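Local coordinates for protein subtilase cytotoxin subunit A (Escherichia coli, PDB 2IY9) that is the protease subunit of an AB5 toxin and cleaves the host endoplasmic reticulum chaperone BiP in its interdomain hinge, causing ER stress and cell death, at residues A200-V205 with D213-V218; K145-S150 with N173-V178; N245-A250 with D313-G318; G185-K190 with S240-N245. All coordinates share one frame; numbering follows the deposited sequence.

Contact 1: A200-V205 with D213-V218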
loop_
_atom_site.group_PDB
_atom_site.type_symbol
_atom_site.label_atom_id
_atom_site.label_comp_id
_atom_site.label_asym_id
_atom_site.label_seq_id
_atom_site.Cartn_x
_atom_site.Cartn_y
_atom_site.Cartn_z
ATOM N N ALA A 200 -3.714 -8.745 -4.541
ATOM C CA ALA A 200 -2.403 -9.389 -4.364
ATOM C C ALA A 200 -2.329 -10.754 -5.089
ATOM O O ALA A 200 -1.273 -11.132 -5.595
ATOM C CB ALA A 200 -2.053 -9.537 -2.885
ATOM N N ALA A 201 -3.463 -11.452 -5.173
ATOM C CA ALA A 201 -3.528 -12.803 -5.769
ATOM C C ALA A 201 -3.358 -12.818 -7.297
ATOM O O ALA A 201 -3.209 -13.887 -7.896
ATOM C CB ALA A 201 -4.825 -13.479 -5.387
ATOM N N TYR A 202 -3.390 -11.635 -7.919
ATOM C CA TYR A 202 -3.091 -11.510 -9.335
ATOM C C TYR A 202 -1.764 -12.213 -9.593
ATOM O O TYR A 202 -0.751 -11.931 -8.932
ATOM C CB TYR A 202 -3.036 -10.035 -9.753
ATOM C CG TYR A 202 -2.788 -9.794 -11.235
ATOM C CD1 TYR A 202 -3.573 -10.420 -12.212
ATOM C CD2 TYR A 202 -1.789 -8.915 -11.655
ATOM C CE1 TYR A 202 -3.348 -10.190 -13.576
ATOM C CE2 TYR A 202 -1.555 -8.678 -13.011
ATOM C CZ TYR A 202 -2.341 -9.325 -13.963
ATOM O OH TYR A 202 -2.116 -9.093 -15.296
ATOM N N HIS A 203 -1.789 -13.160 -10.530
ATOM C CA HIS A 203 -0.647 -14.062 -10.740
ATOM C C HIS A 203 -0.389 -14.289 -12.227
ATOM O O HIS A 203 -0.530 -15.414 -12.722
ATOM C CB HIS A 203 -0.908 -15.389 -10.026
ATOM C CG HIS A 203 0.329 -16.186 -9.743
ATOM N ND1 HIS A 203 1.306 -15.763 -8.869
ATOM C CD2 HIS A 203 0.725 -17.403 -10.186
ATOM C CE1 HIS A 203 2.263 -16.672 -8.804
ATOM N NE2 HIS A 203 1.934 -17.678 -9.593
ATOM N N PRO A 204 0.025 -13.229 -12.940
ATOM C CA PRO A 204 0.149 -13.329 -14.396
ATOM C C PRO A 204 1.183 -14.375 -14.798
ATOM O O PRO A 204 2.210 -14.538 -14.119
ATOM C CB PRO A 204 0.613 -11.927 -14.813
ATOM C CG PRO A 204 1.152 -11.297 -13.579
ATOM C CD PRO A 204 0.417 -11.898 -12.435
ATOM N N VAL A 205 0.920 -15.084 -15.888
ATOM C CA VAL A 205 1.874 -16.104 -16.330
ATOM C C VAL A 205 2.563 -15.800 -17.659
ATOM O O VAL A 205 3.624 -16.351 -17.935
ATOM C CB VAL A 205 1.253 -17.516 -16.359
ATOM C CG1 VAL A 205 1.090 -18.043 -14.923
ATOM C CG2 VAL A 205 -0.077 -17.508 -17.102
ATOM N N ASP A 213 3.076 -5.920 -15.046
ATOM C CA ASP A 213 2.274 -6.094 -13.823
ATOM C C ASP A 213 2.290 -4.819 -12.938
ATOM O O ASP A 213 3.356 -4.408 -12.480
ATOM C CB ASP A 213 2.795 -7.323 -13.061
ATOM C CG ASP A 213 2.038 -7.613 -11.763
ATOM O OD1 ASP A 213 0.976 -7.015 -11.483
ATOM O OD2 ASP A 213 2.537 -8.467 -11.003
ATOM N N PRO A 214 1.116 -4.186 -12.730
ATOM C CA PRO A 214 1.026 -2.940 -11.961
ATOM C C PRO A 214 0.824 -3.134 -10.445
ATOM O O PRO A 214 0.728 -2.153 -9.718
ATOM C CB PRO A 214 -0.212 -2.283 -12.550
ATOM C CG PRO A 214 -1.127 -3.436 -12.813
ATOM C CD PRO A 214 -0.215 -4.592 -13.233
ATOM N N VAL A 215 0.765 -4.386 -9.992
ATOM C CA VAL A 215 0.574 -4.709 -8.569
ATOM C C VAL A 215 1.933 -4.913 -7.869
ATOM O O VAL A 215 2.802 -5.601 -8.389
ATOM C CB VAL A 215 -0.311 -5.972 -8.388
ATOM C CG1 VAL A 215 -0.562 -6.286 -6.889
ATOM C CG2 VAL A 215 -1.658 -5.812 -9.123
ATOM N N ILE A 216 2.083 -4.315 -6.685
ATOM C CA ILE A 216 3.218 -4.547 -5.801
ATOM C C ILE A 216 2.670 -5.181 -4.523
ATOM O O ILE A 216 1.899 -4.555 -3.789
ATOM C CB ILE A 216 3.991 -3.238 -5.490
ATOM C CG1 ILE A 216 4.592 -2.662 -6.779
ATOM C CG2 ILE A 216 5.110 -3.498 -4.473
ATOM C CD1 ILE A 216 5.139 -1.245 -6.617
ATOM N N ARG A 217 3.035 -6.440 -4.305
ATOM C CA ARG A 217 2.459 -7.278 -3.243
ATOM C C ARG A 217 3.369 -7.214 -2.031
ATOM O O ARG A 217 4.545 -7.536 -2.124
ATOM C CB ARG A 217 2.341 -8.740 -3.713
ATOM C CG ARG A 217 1.454 -8.927 -4.942
ATOM C CD ARG A 217 1.865 -10.151 -5.787
ATOM N NE ARG A 217 1.100 -10.152 -7.036
ATOM C CZ ARG A 217 1.477 -9.511 -8.135
ATOM N NH1 ARG A 217 2.638 -8.854 -8.159
ATOM N NH2 ARG A 217 0.710 -9.544 -9.220
ATOM N N VAL A 218 2.812 -6.799 -0.898
ATOM C CA VAL A 218 3.609 -6.442 0.268
ATOM C C VAL A 218 3.372 -7.398 1.454
ATOM O O VAL A 218 2.229 -7.618 1.863
ATOM C CB VAL A 218 3.337 -4.964 0.690
ATOM C CG1 VAL A 218 4.141 -4.590 1.952
ATOM C CG2 VAL A 218 3.666 -3.982 -0.463
#
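In the subtilisin-like fold of this S8 protease, Arg217 on central-sheet strand 215-221 reaches into the loop 200-205 and takes two of its backbone carbonyls. Arg217 NE gives a bond of 2.9 Å to Ala200 O, which lies close to the guanidinium plane. Arg217 NH2 bonds to Tyr202 O at 2.8 Å, and it meets that oxygen from well above the carbonyl plane. A weak bond also runs from Arg217 NE to Tyr202 O. The extended chain from CG to NE carries the guanidinium this far from the strand.

The other end of the group is held by Asp213. Arg217 NH1 and NH2 both point to the single oxygen Asp213 OD2, on its syn side, with NH2 at 2.8 Å. NH1 also forms a salt bridge with Asp248. The arginine is buried, and its charge is probably balanced by these two acids.

Arg217 NH2 comes within 3.5 Å of Tyr202 CD2, obliquely to the ring; the planes are 20° apart but not stacked. The ring also touches Val215 CG2. Asp213 OD1 closes an Asx turn by accepting from Val215 N and sits at the edge of the Tyr202 ring, 3.4 Å from CD2.

Contact 2: K145-S150 with N173-V178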
loop_
_atom_site.group_PDB
_atom_site.type_symbol
_atom_site.label_atom_id
_atom_site.label_comp_id
_atom_site.label_asym_id
_atom_site.label_seq_id
_atom_site.Cartn_x
_atom_site.Cartn_y
_atom_site.Cartn_z
ATOM N N LYS A 145 -1.870 8.136 -8.657
ATOM C CA LYS A 145 -0.944 7.270 -9.382
ATOM C C LYS A 145 -0.610 6.048 -8.520
ATOM O O LYS A 145 -0.490 4.906 -9.016
ATOM C CB LYS A 145 0.342 8.046 -9.682
ATOM C CG LYS A 145 1.269 7.387 -10.693
ATOM C CD LYS A 145 2.538 8.206 -10.869
ATOM C CE LYS A 145 3.417 7.685 -12.005
ATOM N NZ LYS A 145 2.773 7.850 -13.359
ATOM N N ILE A 146 -0.419 6.315 -7.230
ATOM C CA ILE A 146 -0.148 5.275 -6.261
ATOM C C ILE A 146 -1.447 4.959 -5.543
ATOM O O ILE A 146 -2.021 5.821 -4.878
ATOM C CB ILE A 146 0.936 5.682 -5.232
ATOM C CG1 ILE A 146 2.234 6.137 -5.928
ATOM C CG2 ILE A 146 1.174 4.531 -4.240
ATOM C CD1 ILE A 146 2.715 5.207 -7.082
ATOM N N ILE A 147 -1.885 3.710 -5.691
ATOM C CA ILE A 147 -3.152 3.234 -5.161
ATOM C C ILE A 147 -2.923 2.221 -4.035
ATOM O O ILE A 147 -2.437 1.111 -4.270
ATOM C CB ILE A 147 -4.013 2.585 -6.291
ATOM C CG1 ILE A 147 -4.224 3.571 -7.458
ATOM C CG2 ILE A 147 -5.362 2.105 -5.751
ATOM C CD1 ILE A 147 -4.682 2.879 -8.743
ATOM N N ASN A 148 -3.295 2.610 -2.817
ATOM C CA ASN A 148 -3.081 1.778 -1.635
ATOM C C ASN A 148 -4.276 0.898 -1.332
ATOM O O ASN A 148 -5.395 1.385 -1.088
ATOM C CB ASN A 148 -2.774 2.650 -0.422
ATOM C CG ASN A 148 -2.405 1.832 0.803
ATOM O OD1 ASN A 148 -3.270 1.444 1.615
ATOM N ND2 ASN A 148 -1.126 1.533 0.926
ATOM N N ILE A 149 -4.027 -0.408 -1.340
ATOM C CA ILE A 149 -5.052 -1.384 -1.013
ATOM C C ILE A 149 -4.536 -2.268 0.134
ATOM O O ILE A 149 -3.994 -3.354 -0.085
ATOM C CB ILE A 149 -5.473 -2.202 -2.263
ATOM C CG1 ILE A 149 -5.764 -1.230 -3.430
ATOM C CG2 ILE A 149 -6.671 -3.124 -1.929
ATOM C CD1 ILE A 149 -6.572 -1.785 -4.594
ATOM N N SER A 150 -4.705 -1.762 1.352
ATOM C CA SER A 150 -4.309 -2.462 2.573
ATOM C C SER A 150 -5.379 -3.490 2.966
ATOM O O SER A 150 -6.019 -3.384 4.018
ATOM C CB SER A 150 -4.099 -1.461 3.714
ATOM O OG SER A 150 -2.873 -0.773 3.590
ATOM N N ASN A 173 0.383 1.442 -18.116
ATOM C CA ASN A 173 1.703 1.774 -17.589
ATOM C C ASN A 173 1.758 3.127 -16.859
ATOM O O ASN A 173 2.770 3.832 -16.894
ATOM C CB ASN A 173 2.743 1.711 -18.722
ATOM C CG ASN A 173 4.151 1.492 -18.209
ATOM O OD1 ASN A 173 4.352 1.124 -17.047
ATOM N ND2 ASN A 173 5.138 1.727 -19.071
ATOM N N ASP A 174 0.655 3.491 -16.212
ATOM C CA ASP A 174 0.547 4.808 -15.584
ATOM C C ASP A 174 0.396 4.747 -14.067
ATOM O O ASP A 174 0.886 5.628 -13.355
ATOM C CB ASP A 174 -0.576 5.640 -16.218
ATOM C CG ASP A 174 -1.914 4.903 -16.277
ATOM O OD1 ASP A 174 -1.989 3.702 -15.913
ATOM O OD2 ASP A 174 -2.903 5.543 -16.698
ATOM N N ARG A 175 -0.262 3.708 -13.568
ATOM C CA ARG A 175 -0.576 3.641 -12.131
ATOM C C ARG A 175 -0.106 2.336 -11.504
ATOM O O ARG A 175 0.059 1.324 -12.197
ATOM C CB ARG A 175 -2.078 3.819 -11.891
ATOM C CG ARG A 175 -2.654 5.068 -12.536
ATOM C CD ARG A 175 -4.138 5.269 -12.195
ATOM N NE ARG A 175 -4.706 6.321 -13.030
ATOM C CZ ARG A 175 -4.620 7.623 -12.766
ATOM N NH1 ARG A 175 -4.008 8.051 -11.671
ATOM N NH2 ARG A 175 -5.172 8.499 -13.595
ATOM N N LEU A 176 0.095 2.379 -10.184
ATOM C CA LEU A 176 0.515 1.227 -9.416
ATOM C C LEU A 176 -0.460 0.913 -8.307
ATOM O O LEU A 176 -0.995 1.817 -7.667
ATOM C CB LEU A 176 1.888 1.454 -8.791
ATOM C CG LEU A 176 3.051 1.460 -9.779
ATOM C CD1 LEU A 176 4.281 1.938 -9.059
ATOM C CD2 LEU A 176 3.238 0.060 -10.438
ATOM N N ILE A 177 -0.665 -0.379 -8.075
ATOM C CA ILE A 177 -1.483 -0.825 -6.950
ATOM C C ILE A 177 -0.576 -1.488 -5.933
ATOM O O ILE A 177 0.140 -2.452 -6.245
ATOM C CB ILE A 177 -2.594 -1.783 -7.378
ATOM C CG1 ILE A 177 -3.626 -1.022 -8.223
ATOM C CG2 ILE A 177 -3.267 -2.409 -6.161
ATOM C CD1 ILE A 177 -4.750 -1.887 -8.697
ATOM N N VAL A 178 -0.589 -0.935 -4.731
ATOM C CA VAL A 178 0.172 -1.487 -3.628
ATOM C C VAL A 178 -0.819 -2.283 -2.783
ATOM O O VAL A 178 -1.757 -1.719 -2.207
ATOM C CB VAL A 178 0.875 -0.377 -2.822
ATOM C CG1 VAL A 178 1.871 -0.988 -1.823
ATOM C CG2 VAL A 178 1.603 0.579 -3.776
#
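Two neighbouring parallel strands at the middle of the central sheet meet here, 147-149 and 176-178. Four backbone bonds join them. Lys145 O accepts from Leu176 N, and Ile147 N gives to Leu176 O. Ile147 O then accepts from Val178 N at 2.8 Å, and Ile149 N gives to Val178 O. A CA-H...O contact from Ile177 to Ile147 O adds to the ladder.

The chain between the strands passes through helix 160-172, which makes this a beta-alpha-beta crossover of the subtilisin-like fold. Side chains alternate between the two sheet faces. On one face Ile146 CD1 lies 4.1 Å from Leu176 CD1, the two side chains running side by side, and Ile146 CG2 meets Val178 CG2 at 4.0 Å. This face packs on helices 271-288 and 294-304. On the other, Ile177 meets two isoleucines: its CG1 touches Ile147 CD1, and its CG2 touches Ile149 CD1 at 3.7 Å. Helix 125-134 covers that side.

The Lys145 side chain runs back to the loop just before the second strand, where the bend at chi4 (66°) turns NZ onto Asp174 O. Lys145 NZ meets Asp174 O at 2.9 Å, in the carbonyl plane on a lone pair. The same NZ also bonds to Ala292 O and Pro290 O. Asn148 ND2 is held by Ser279 OG, and the Asn148 side chain lies about 5 Å from that of Asp52, the probable charge-relay aspartate.

Contact 3: N245-A250 with D313-G318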
loop_
_atom_site.group_PDB
_atom_site.type_symbol
_atom_site.label_atom_id
_atom_site.label_comp_id
_atom_site.label_asym_id
_atom_site.label_seq_id
_atom_site.Cartn_x
_atom_site.Cartn_y
_atom_site.Cartn_z
ATOM N N ASN A 245 7.256 -15.740 -5.252
ATOM C CA ASN A 245 6.402 -15.563 -6.446
ATOM C C ASN A 245 4.965 -15.065 -6.169
ATOM O O ASN A 245 4.184 -14.852 -7.106
ATOM C CB ASN A 245 6.384 -16.825 -7.325
ATOM C CG ASN A 245 6.290 -16.500 -8.805
ATOM O OD1 ASN A 245 5.616 -17.204 -9.567
ATOM N ND2 ASN A 245 6.965 -15.433 -9.225
ATOM N N TRP A 246 4.631 -14.881 -4.888
ATOM C CA TRP A 246 3.341 -14.306 -4.490
ATOM C C TRP A 246 3.488 -13.037 -3.631
ATOM O O TRP A 246 2.489 -12.453 -3.215
ATOM C CB TRP A 246 2.491 -15.343 -3.749
ATOM C CG TRP A 246 2.125 -16.515 -4.594
ATOM C CD1 TRP A 246 2.881 -17.634 -4.828
ATOM C CD2 TRP A 246 0.908 -16.687 -5.327
ATOM N NE1 TRP A 246 2.200 -18.500 -5.661
ATOM C CE2 TRP A 246 0.987 -17.942 -5.981
ATOM C CE3 TRP A 246 -0.240 -15.900 -5.502
ATOM C CZ2 TRP A 246 -0.039 -18.423 -6.802
ATOM C CZ3 TRP A 246 -1.271 -16.389 -6.309
ATOM C CH2 TRP A 246 -1.160 -17.644 -6.944
ATOM N N VAL A 247 4.735 -12.631 -3.384
ATOM C CA VAL A 247 5.058 -11.446 -2.584
ATOM C C VAL A 247 6.227 -10.737 -3.275
ATOM O O VAL A 247 7.253 -11.366 -3.555
ATOM C CB VAL A 247 5.469 -11.835 -1.128
ATOM C CG1 VAL A 247 5.864 -10.600 -0.317
ATOM C CG2 VAL A 247 4.344 -12.644 -0.414
ATOM N N ASP A 248 6.075 -9.438 -3.546
ATOM C CA ASP A 248 7.125 -8.665 -4.236
ATOM C C ASP A 248 8.168 -8.042 -3.300
ATOM O O ASP A 248 9.350 -7.941 -3.652
ATOM C CB ASP A 248 6.495 -7.574 -5.114
ATOM C CG ASP A 248 5.625 -8.152 -6.218
ATOM O OD1 ASP A 248 6.158 -8.880 -7.084
ATOM O OD2 ASP A 248 4.403 -7.899 -6.207
ATOM N N ILE A 249 7.721 -7.630 -2.116
ATOM C CA ILE A 249 8.559 -6.894 -1.169
ATOM C C ILE A 249 7.999 -7.066 0.242
ATOM O O ILE A 249 6.783 -7.253 0.427
ATOM C CB ILE A 249 8.636 -5.374 -1.538
ATOM C CG1 ILE A 249 9.829 -4.688 -0.853
ATOM C CG2 ILE A 249 7.306 -4.650 -1.229
ATOM C CD1 ILE A 249 10.127 -3.283 -1.391
ATOM N N ALA A 250 8.889 -6.999 1.228
ATOM C CA ALA A 250 8.478 -6.960 2.617
ATOM C C ALA A 250 8.845 -5.612 3.223
ATOM O O ALA A 250 9.860 -4.996 2.872
ATOM C CB ALA A 250 9.106 -8.113 3.408
ATOM N N ASP A 313 12.548 -17.751 0.337
ATOM C CA ASP A 313 11.342 -18.605 0.349
ATOM C C ASP A 313 10.049 -17.828 0.614
ATOM O O ASP A 313 8.980 -18.263 0.203
ATOM C CB ASP A 313 11.432 -19.760 1.356
ATOM C CG ASP A 313 10.234 -20.708 1.258
ATOM O OD1 ASP A 313 10.070 -21.349 0.198
ATOM O OD2 ASP A 313 9.438 -20.787 2.220
ATOM N N LYS A 314 10.171 -16.688 1.299
ATOM C CA LYS A 314 9.035 -15.916 1.794
ATOM C C LYS A 314 8.672 -14.756 0.855
ATOM O O LYS A 314 7.507 -14.365 0.768
ATOM C CB LYS A 314 9.340 -15.372 3.204
ATOM C CG LYS A 314 9.646 -16.459 4.274
ATOM C CD LYS A 314 9.483 -15.949 5.720
ATOM C CE LYS A 314 10.799 -15.369 6.285
ATOM N NZ LYS A 314 10.786 -14.892 7.737
ATOM N N VAL A 315 9.675 -14.230 0.147
ATOM C CA VAL A 315 9.535 -13.021 -0.668
ATOM C C VAL A 315 10.385 -13.186 -1.923
ATOM O O VAL A 315 11.538 -13.632 -1.845
ATOM C CB VAL A 315 10.060 -11.763 0.098
ATOM C CG1 VAL A 315 9.967 -10.498 -0.775
ATOM C CG2 VAL A 315 9.326 -11.559 1.417
ATOM N N THR A 316 9.830 -12.814 -3.077
ATOM C CA THR A 316 10.602 -12.832 -4.317
ATOM C C THR A 316 11.908 -12.087 -4.113
ATOM O O THR A 316 11.929 -10.919 -3.693
ATOM C CB THR A 316 9.810 -12.263 -5.513
ATOM O OG1 THR A 316 8.673 -13.097 -5.739
ATOM C CG2 THR A 316 10.674 -12.235 -6.798
ATOM N N GLU A 317 12.992 -12.807 -4.371
ATOM C CA GLU A 317 14.364 -12.326 -4.234
ATOM C C GLU A 317 14.731 -11.793 -2.849
ATOM O O GLU A 317 15.724 -11.093 -2.704
ATOM C CB GLU A 317 14.701 -11.292 -5.315
ATOM C CG GLU A 317 14.281 -11.719 -6.691
ATOM C CD GLU A 317 15.395 -11.639 -7.664
ATOM O OE1 GLU A 317 16.173 -12.619 -7.717
ATOM O OE2 GLU A 317 15.487 -10.610 -8.376
ATOM N N GLY A 318 13.938 -12.129 -1.838
ATOM C CA GLY A 318 14.238 -11.721 -0.460
ATOM C C GLY A 318 14.216 -10.216 -0.242
ATOM O O GLY A 318 14.908 -9.705 0.642
HETATM O O HOH W 1 6.525 -11.864 -6.823
#
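Segments 245-250 and 313-318 run closest at Val247 and Val315, whose CA atoms are 5.1 Å apart. One backbone bond joins them, from Thr316 N to Val247 O at 3.0 Å. It is fairly straight, with an angle of 158° at the hydrogen, and the donor is tilted a little from the carbonyl plane.

Thr316 adds a second link through its hydroxyl. The torsion that sets OG1 beside its own backbone N (chi1 -63°) turns it to the other segment. Thr316 OG1 accepts from Asn245 N at 3.0 Å and lies 3.1 Å from Val247 O. A water sits 2.7 Å from Thr316 OG1 and donates to Asp248 OD1, so it bridges the two side chains. The other carboxylate oxygen, Asp248 OD2, is in a salt bridge with Arg217.

The apolar part centres on Val315. Its CG2 touches both Val247 CG1 and Ala250 CB, 4.0 Å from each. Its CG1 lies over the backbone of Ile249, 3.9 Å from Ile249 N. Val247 CB and CG2 rest against Lys314 O.

Strand 249-252 is an outermost strand of the parallel central sheet. Its neighbour there is strand 215-221, where Ala219 meets Val247 and Leu221 meets Ala250. The loop 313-318 leads into strand 319-320, where the Arg319 backbone bonds to that of Ala250 and Arg319 NH1 to Asp248 O.

Contact 4: G185-K190 with S240-N245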
loop_
_atom_site.group_PDB
_atom_site.type_symbol
_atom_site.label_atom_id
_atom_site.label_comp_id
_atom_site.label_asym_id
_atom_site.label_seq_id
_atom_site.Cartn_x
_atom_site.Cartn_y
_atom_site.Cartn_z
ATOM N N GLY A 185 -0.536 -15.699 8.558
ATOM C CA GLY A 185 0.701 -16.460 8.427
ATOM C C GLY A 185 0.678 -17.622 7.447
ATOM O O GLY A 185 1.621 -18.418 7.413
ATOM N N ALA A 186 -0.375 -17.731 6.643
ATOM C CA ALA A 186 -0.464 -18.836 5.679
ATOM C C ALA A 186 0.544 -18.692 4.537
ATOM O O ALA A 186 0.887 -17.574 4.137
ATOM C CB ALA A 186 -1.888 -18.966 5.126
ATOM N N ASP A 187 1.009 -19.832 4.021
ATOM C CA ASP A 187 1.812 -19.892 2.795
ATOM C C ASP A 187 0.866 -19.784 1.598
ATOM O O ASP A 187 0.076 -20.701 1.333
ATOM C CB ASP A 187 2.592 -21.213 2.758
ATOM C CG ASP A 187 3.495 -21.357 1.532
ATOM O OD1 ASP A 187 3.276 -20.681 0.498
ATOM O OD2 ASP A 187 4.427 -22.192 1.603
ATOM N N ILE A 188 0.949 -18.654 0.888
ATOM C CA ILE A 188 0.069 -18.351 -0.254
ATOM C C ILE A 188 0.134 -19.420 -1.365
ATOM O O ILE A 188 -0.839 -19.635 -2.088
ATOM C CB ILE A 188 0.373 -16.948 -0.850
ATOM C CG1 ILE A 188 0.258 -15.869 0.239
ATOM C CG2 ILE A 188 -0.600 -16.622 -2.011
ATOM C CD1 ILE A 188 1.056 -14.610 -0.055
ATOM N N ARG A 189 1.285 -20.078 -1.486
ATOM C CA ARG A 189 1.454 -21.151 -2.463
ATOM C C ARG A 189 0.542 -22.359 -2.191
ATOM O O ARG A 189 0.181 -23.073 -3.115
ATOM C CB ARG A 189 2.918 -21.586 -2.549
ATOM C CG ARG A 189 3.858 -20.481 -3.049
ATOM C CD ARG A 189 5.311 -20.756 -2.715
ATOM N NE ARG A 189 5.541 -20.806 -1.273
ATOM C CZ ARG A 189 6.734 -20.715 -0.684
ATOM N NH1 ARG A 189 7.834 -20.556 -1.409
ATOM N NH2 ARG A 189 6.820 -20.770 0.643
ATOM N N LYS A 190 0.155 -22.558 -0.934
ATOM C CA LYS A 190 -0.657 -23.711 -0.522
ATOM C C LYS A 190 -2.138 -23.402 -0.291
ATOM O O LYS A 190 -2.952 -24.316 -0.145
ATOM C CB LYS A 190 -0.100 -24.310 0.757
ATOM C CG LYS A 190 1.356 -24.764 0.669
ATOM C CD LYS A 190 1.789 -25.313 2.022
ATOM C CE LYS A 190 1.698 -24.250 3.115
ATOM N NZ LYS A 190 1.506 -24.757 4.514
ATOM N N SER A 240 2.215 -12.308 8.924
ATOM C CA SER A 240 2.243 -12.068 7.478
ATOM C C SER A 240 2.066 -13.358 6.701
ATOM O O SER A 240 2.749 -14.343 6.959
ATOM C CB SER A 240 3.563 -11.419 7.056
ATOM O OG SER A 240 3.562 -11.129 5.664
ATOM N N ARG A 241 1.159 -13.344 5.734
ATOM C CA ARG A 241 1.192 -14.349 4.676
ATOM C C ARG A 241 2.502 -14.207 3.894
ATOM O O ARG A 241 3.175 -13.158 3.962
ATOM C CB ARG A 241 -0.014 -14.203 3.756
ATOM C CG ARG A 241 -1.262 -14.752 4.369
ATOM C CD ARG A 241 -2.433 -14.755 3.411
ATOM N NE ARG A 241 -3.563 -15.435 4.038
ATOM C CZ ARG A 241 -4.766 -15.572 3.504
ATOM N NH1 ARG A 241 -5.035 -15.082 2.298
ATOM N NH2 ARG A 241 -5.706 -16.213 4.185
ATOM N N PHE A 242 2.882 -15.263 3.177
ATOM C CA PHE A 242 4.189 -15.305 2.529
ATOM C C PHE A 242 4.213 -16.272 1.347
ATOM O O PHE A 242 3.278 -17.052 1.132
ATOM C CB PHE A 242 5.289 -15.689 3.537
ATOM C CG PHE A 242 5.200 -17.118 4.037
ATOM C CD1 PHE A 242 5.880 -18.149 3.380
ATOM C CD2 PHE A 242 4.453 -17.426 5.162
ATOM C CE1 PHE A 242 5.798 -19.480 3.835
ATOM C CE2 PHE A 242 4.380 -18.749 5.644
ATOM C CZ PHE A 242 5.044 -19.776 4.976
ATOM N N GLY A 243 5.300 -16.211 0.586
ATOM C CA GLY A 243 5.516 -17.177 -0.479
ATOM C C GLY A 243 6.201 -16.565 -1.667
ATOM O O GLY A 243 5.695 -15.612 -2.268
ATOM N N ASN A 244 7.367 -17.115 -2.000
ATOM C CA ASN A 244 8.086 -16.721 -3.194
ATOM C C ASN A 244 7.159 -16.767 -4.410
ATOM O O ASN A 244 6.358 -17.697 -4.553
ATOM C CB ASN A 244 9.304 -17.620 -3.395
ATOM C CG ASN A 244 10.215 -17.119 -4.485
ATOM O OD1 ASN A 244 9.928 -17.275 -5.668
ATOM N ND2 ASN A 244 11.318 -16.505 -4.094
ATOM N N ASN A 245 7.256 -15.740 -5.252
ATOM C CA ASN A 245 6.402 -15.563 -6.446
ATOM C C ASN A 245 4.965 -15.065 -6.169
ATOM O O ASN A 245 4.184 -14.852 -7.106
ATOM C CB ASN A 245 6.384 -16.825 -7.325
ATOM C CG ASN A 245 6.290 -16.500 -8.805
ATOM O OD1 ASN A 245 5.616 -17.204 -9.567
ATOM N ND2 ASN A 245 6.965 -15.433 -9.225
#
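The Phe242 ring has Asp187 CA over one face, a CH-pi contact 4.0 Å from the ring centroid. At its edge lie Gly185 O, 3.3 Å from Phe242 CE2, and Arg189 NH2, 3.6 Å from Phe242 CE1. The Arg189 guanidinium stands almost upright to this ring, their planes 84° apart. One guanidinium face has Gly243 CA over its centre, with Asn244 N on the same face; the Asp187 carboxylate is at its edge.

Phe242 has the crowded first torsion (chi1 68°), which folds the ring back over Asp187. Two loops of the subtilisin-like fold, one after strand 176-180 and one between strands 215-221 and 249-252, are bridged here by their backbones. Ala186 O accepts from Phe242 N at 3.2 Å, and Phe242 O accepts from Ile188 N at 2.8 Å. Ile188 CG1 lies 3.4 Å from Phe242 O and touches Arg241 CB.

Arg189 grips Asp187 side-on: NE goes to the syn lone pair of Asp187 OD1 at 2.9 Å, and NH2 meets OD2 from above the carboxylate plane. Asp187 OD1 also accepts from Arg189 N, closing an Asx turn. Arg189 NH1 forms a further salt bridge with Asp313, and Arg241 NH2 one with Asp184.

Asp187 thus fixes the rotation of the Arg189 guanidinium, which presents a flat face to Gly243. With Asp187 and Asp313 paired to it, the Arg189 charge is probably largely balanced.

Contacts 1, 2 and 3 all reach the central parallel sheet, on strands 147-149, 176-180, 215-221 and 249-252. Contacts 1 and 2 join where Ile216 N lies 2.7 Å from Ile177 O. Contacts 1 and 3 join through the Arg217 to Asp248 salt bridge, and His203 stacks on Trp246. Contact 4 shares Asn245 with contact 3, their centres about 9 Å apart, and Lys314 O lies 2.9 Å from Gly243 N, a probable hydrogen bond. Contact 2 lies nearest the probable charge relay residues. The side chains of Ala200 and Ser240 are about 11 and 10 Å from that of Ser272, the probable serine of that relay. Contact 3 is away from the site.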